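Local coordinates for DNA-binding protein HU (Thermus thermophilus HB8, PDB 5EKA) that binds and wraps DNA as a histone-like homodimer, stabilising it against denaturation under extreme conditions, at residues A35-E38 against E39-N43; K24-K27 against A28-A32. All coordinates share one frame; numbering follows the deposited sequence.

Interaction 1 (A35-E38 against E39-N43); sequences AKVE and EALAN
Lys36 and Glu39, one turn of helix apart, run side by side and point the same way, joined at their ends by a salt bridge. The ammonium NZ of Lys36 stands 3.3 Å from OE1 of Glu39, a weak hydrogen bond, so the pairing probably rests more on charge than on direction. The lysine chain is bent at its second torsion (chi2 -65°), which turns the chain toward Glu39 and brings Lys36 CD to 3.7 Å from Glu39 OE1. Glu39 reaches back in extended form, CG trans to its main-chain N (chi1 -178°).

The apolar side of the turn is carried by Val37 and Leu41, also lying alongside one another, with Val37 CG1 4.0 Å from Leu41 CD1. Both are buried.

Four i to i+4 backbone bonds knit the segments together. The straightest runs from Leu41 N to Val37 O (3.0 Å, 171° at the hydrogen), and Ala42 N bonds to Glu38 O at 2.9 Å. Ala42 CB packs 3.4 Å from that same Glu38 O.

This is the C-terminal part of helix 23-42, which leads into strand 46-49. Its apolar side faces the second subunit of the HU dimer, where Val37 packs on Leu11 and Leu41 on Val94 of that subunit; Glu38 packs on its Leu90 and makes a long, weak ion pair with its Lys93.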
loop_
_atom_site.group_PDB
_atom_site.type_symbol
_atom_site.label_atom_id
_atom_site.label_comp_id
_atom_site.label_asym_id
_atom_site.label_seq_id
_atom_site.Cartn_x
_atom_site.Cartn_y
_atom_site.Cartn_z
ATOM N N ALA A 35 -5.594 5.147 -6.895
ATOM C CA ALA A 35 -7.009 5.518 -7.064
ATOM C C ALA A 35 -7.924 4.295 -6.988
ATOM O O ALA A 35 -8.977 4.330 -6.367
ATOM C CB ALA A 35 -7.211 6.258 -8.358
ATOM N N LYS A 36 -7.490 3.179 -7.576
ATOM C CA LYS A 36 -8.308 1.972 -7.613
ATOM C C LYS A 36 -8.323 1.284 -6.255
ATOM O O LYS A 36 -9.372 0.710 -5.857
ATOM C CB LYS A 36 -7.812 1.015 -8.730
ATOM C CG LYS A 36 -8.046 1.529 -10.151
ATOM C CD LYS A 36 -9.525 1.643 -10.504
ATOM C CE LYS A 36 -9.750 2.296 -11.837
ATOM N NZ LYS A 36 -11.213 2.430 -12.055
ATOM N N VAL A 37 -7.227 1.401 -5.497
ATOM C CA VAL A 37 -7.232 0.846 -4.137
ATOM C C VAL A 37 -8.243 1.666 -3.337
ATOM O O VAL A 37 -9.071 1.083 -2.671
ATOM C CB VAL A 37 -5.829 0.783 -3.508
ATOM C CG1 VAL A 37 -5.887 0.411 -2.015
ATOM C CG2 VAL A 37 -4.974 -0.199 -4.328
ATOM N N GLU A 38 -8.144 2.988 -3.396
ATOM C CA GLU A 38 -9.134 3.832 -2.749
ATOM C C GLU A 38 -10.591 3.505 -3.074
ATOM O O GLU A 38 -11.422 3.471 -2.170
ATOM C CB GLU A 38 -8.854 5.317 -3.085
ATOM C CG GLU A 38 -9.662 6.335 -2.350
ATOM C CD GLU A 38 -9.129 7.732 -2.607
ATOM O OE1 GLU A 38 -9.450 8.311 -3.663
ATOM O OE2 GLU A 38 -8.375 8.232 -1.746
ATOM N N GLU A 39 -10.889 3.373 -4.352
ATOM C CA GLU A 39 -12.228 3.099 -4.818
ATOM C C GLU A 39 -12.710 1.791 -4.207
ATOM O O GLU A 39 -13.832 1.690 -3.715
ATOM C CB GLU A 39 -12.188 2.984 -6.327
ATOM C CG GLU A 39 -13.518 2.755 -6.973
ATOM C CD GLU A 39 -13.361 2.482 -8.469
ATOM O OE1 GLU A 39 -12.608 3.233 -9.143
ATOM O OE2 GLU A 39 -13.969 1.498 -8.949
ATOM N N ALA A 40 -11.858 0.770 -4.260
ATOM C CA ALA A 40 -12.235 -0.524 -3.687
ATOM C C ALA A 40 -12.540 -0.450 -2.187
ATOM O O ALA A 40 -13.540 -1.010 -1.724
ATOM C CB ALA A 40 -11.164 -1.572 -3.988
ATOM N N LEU A 41 -11.682 0.220 -1.434
ATOM C CA LEU A 41 -11.934 0.412 -0.013
ATOM C C LEU A 41 -13.212 1.217 0.281
ATOM O O LEU A 41 -13.972 0.886 1.198
ATOM C CB LEU A 41 -10.715 1.036 0.656
ATOM C CG LEU A 41 -9.480 0.127 0.715
ATOM C CD1 LEU A 41 -8.283 0.923 1.176
ATOM C CD2 LEU A 41 -9.703 -1.099 1.592
ATOM N N ALA A 42 -13.478 2.209 -0.559
ATOM C CA ALA A 42 -14.708 3.013 -0.419
ATOM C C ALA A 42 -15.971 2.146 -0.615
ATOM O O ALA A 42 -17.008 2.396 0.002
ATOM C CB ALA A 42 -14.680 4.181 -1.386
ATOM N N ASN A 43 -15.880 1.103 -1.447
ATOM C CA ASN A 43 -16.968 0.163 -1.647
ATOM C C ASN A 43 -17.093 -0.901 -0.576
ATOM O O ASN A 43 -18.052 -1.676 -0.595
ATOM C CB ASN A 43 -16.851 -0.531 -3.018
ATOM C CG ASN A 43 -17.128 0.390 -4.165
ATOM O OD1 ASN A 43 -17.942 1.318 -4.046
ATOM N ND2 ASN A 43 -16.502 0.113 -5.327
#

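Interaction 2 (K24-K27 against A28-A32)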
loop_
_atom_site.group_PDB
_atom_site.type_symbol
_atom_site.label_atom_id
_atom_site.label_comp_id
_atom_site.label_asym_id
_atom_site.label_seq_id
_atom_site.Cartn_x
_atom_site.Cartn_y
_atom_site.Cartn_z
ATOM N N LYS A 24 6.933 8.479 -17.447
ATOM C CA LYS A 24 5.570 8.992 -17.653
ATOM C C LYS A 24 4.513 7.881 -17.479
ATOM O O LYS A 24 3.416 8.127 -16.975
ATOM C CB LYS A 24 5.417 9.670 -19.038
ATOM C CG LYS A 24 5.157 8.706 -20.200
ATOM C CD LYS A 24 5.098 9.393 -21.552
ATOM C CE LYS A 24 4.401 8.499 -22.580
ATOM N NZ LYS A 24 4.761 8.811 -24.000
ATOM N N ASP A 25 4.860 6.668 -17.906
ATOM C CA ASP A 25 3.947 5.529 -17.855
ATOM C C ASP A 25 3.870 4.999 -16.444
ATOM O O ASP A 25 2.793 4.692 -15.967
ATOM C CB ASP A 25 4.378 4.408 -18.832
ATOM C CG ASP A 25 4.114 4.754 -20.325
ATOM O OD1 ASP A 25 3.393 5.734 -20.641
ATOM O OD2 ASP A 25 4.621 4.021 -21.209
ATOM N N VAL A 26 5.006 4.919 -15.770
ATOM C CA VAL A 26 5.033 4.412 -14.380
ATOM C C VAL A 26 4.256 5.393 -13.510
ATOM O O VAL A 26 3.506 5.010 -12.655
ATOM C CB VAL A 26 6.496 4.252 -13.865
ATOM C CG1 VAL A 26 6.516 3.853 -12.413
ATOM C CG2 VAL A 26 7.259 3.225 -14.727
ATOM N N LYS A 27 4.411 6.692 -13.776
ATOM C CA LYS A 27 3.707 7.690 -12.968
ATOM C C LYS A 27 2.177 7.573 -13.083
ATOM O O LYS A 27 1.446 7.631 -12.061
ATOM C CB LYS A 27 4.204 9.088 -13.361
ATOM C CG LYS A 27 3.320 10.219 -12.892
ATOM C CD LYS A 27 3.239 10.348 -11.405
ATOM C CE LYS A 27 2.494 11.623 -11.001
ATOM N NZ LYS A 27 2.006 11.559 -9.591
ATOM N N ALA A 28 1.714 7.318 -14.300
ATOM C CA ALA A 28 0.297 7.134 -14.608
ATOM C C ALA A 28 -0.204 5.858 -13.942
ATOM O O ALA A 28 -1.324 5.819 -13.426
ATOM C CB ALA A 28 0.104 7.064 -16.120
ATOM N N MET A 29 0.614 4.818 -13.969
ATOM C CA MET A 29 0.234 3.539 -13.362
ATOM C C MET A 29 0.075 3.627 -11.846
ATOM O O MET A 29 -0.929 3.142 -11.299
ATOM C CB MET A 29 1.220 2.441 -13.773
ATOM C CG MET A 29 1.145 2.071 -15.239
ATOM S SD MET A 29 2.388 0.803 -15.544
ATOM C CE MET A 29 2.223 0.631 -17.308
ATOM N N VAL A 30 1.031 4.284 -11.178
ATOM C CA VAL A 30 0.999 4.429 -9.736
ATOM C C VAL A 30 -0.216 5.252 -9.320
ATOM O O VAL A 30 -0.925 4.878 -8.394
ATOM C CB VAL A 30 2.298 5.009 -9.108
ATOM C CG1 VAL A 30 2.144 5.153 -7.598
ATOM C CG2 VAL A 30 3.503 4.124 -9.408
ATOM N N ASP A 31 -0.485 6.347 -10.027
ATOM C CA ASP A 31 -1.628 7.172 -9.623
ATOM C C ASP A 31 -2.934 6.390 -9.809
ATOM O O ASP A 31 -3.810 6.427 -8.955
ATOM C CB ASP A 31 -1.665 8.477 -10.422
ATOM C CG ASP A 31 -0.572 9.449 -9.986
ATOM O OD1 ASP A 31 -0.000 9.246 -8.891
ATOM O OD2 ASP A 31 -0.336 10.425 -10.735
ATOM N N ALA A 32 -3.035 5.656 -10.916
ATOM C CA ALA A 32 -4.223 4.827 -11.160
ATOM C C ALA A 32 -4.344 3.723 -10.122
ATOM O O ALA A 32 -5.432 3.422 -9.669
ATOM C CB ALA A 32 -4.224 4.230 -12.565
#
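Lys27 and Asp31 form an i to i+4 salt bridge on the outer side of the helix. The lysine NZ lies in front of the carboxylate, on the side away from CB, and reaches both oxygens: OD2, through its syn lone pair, at 2.8 Å from Lys27 NZ, and OD1, more weakly, at 3.1 Å. A bend at the second lysine torsion (chi2 64°) turns the chain along the helix, bringing Lys27 CE to 3.1 Å from Asp31 OD2. Asp31 OD1 also has a long, weak ion pair with Lys8 of helix 8-19. An alanine in place of Asp31 would probably leave the ammonium of Lys27 without its anionic mate and free to swing away.

Asp25 turns its carboxylate elsewhere, its OD2 forming a salt bridge with Lys22.

Among apolar groups, Val26 and Val30 touch only loosely, Val26 CG1 lying 4.3 Å from Val30 CG2. Met29 lays its CG against the backbone, 3.2 Å from Asp25 O.

Backbone bonds of the same i to i+4 spacing include Val30 N to Val26 O (3.0 Å) and a longer one from Ala28 N to Lys24 O (3.3 Å), whose donor lies above the carbonyl plane.

In this N-terminal half of helix 23-42, Val26 packs against Val12, Val15 and Ala16 of helix 8-19 and Met29 meets Met29 of the second subunit, part of the helical core of the HU dimer.

Interactions 1 and 2 are successive portions of one helix, 23-42, with centres about 17 Å apart and no direct touch between them. Each is partly buried and shows the same division: an apolar side turned inward and a lysine-carboxylate pair nearer the surface. Their ion pairs differ, for interaction 1 has a weak single-oxygen bridge spanning three residues, whereas interaction 2 spans four and engages both carboxylate oxygens. The inward neighbours differ too. Residues 24-32 pack on helix 8-19 of their own chain as well as on the second subunit; residues 35-43 meet the second subunit, including its C-terminal helix. Both portions thus contribute to the dimer interface.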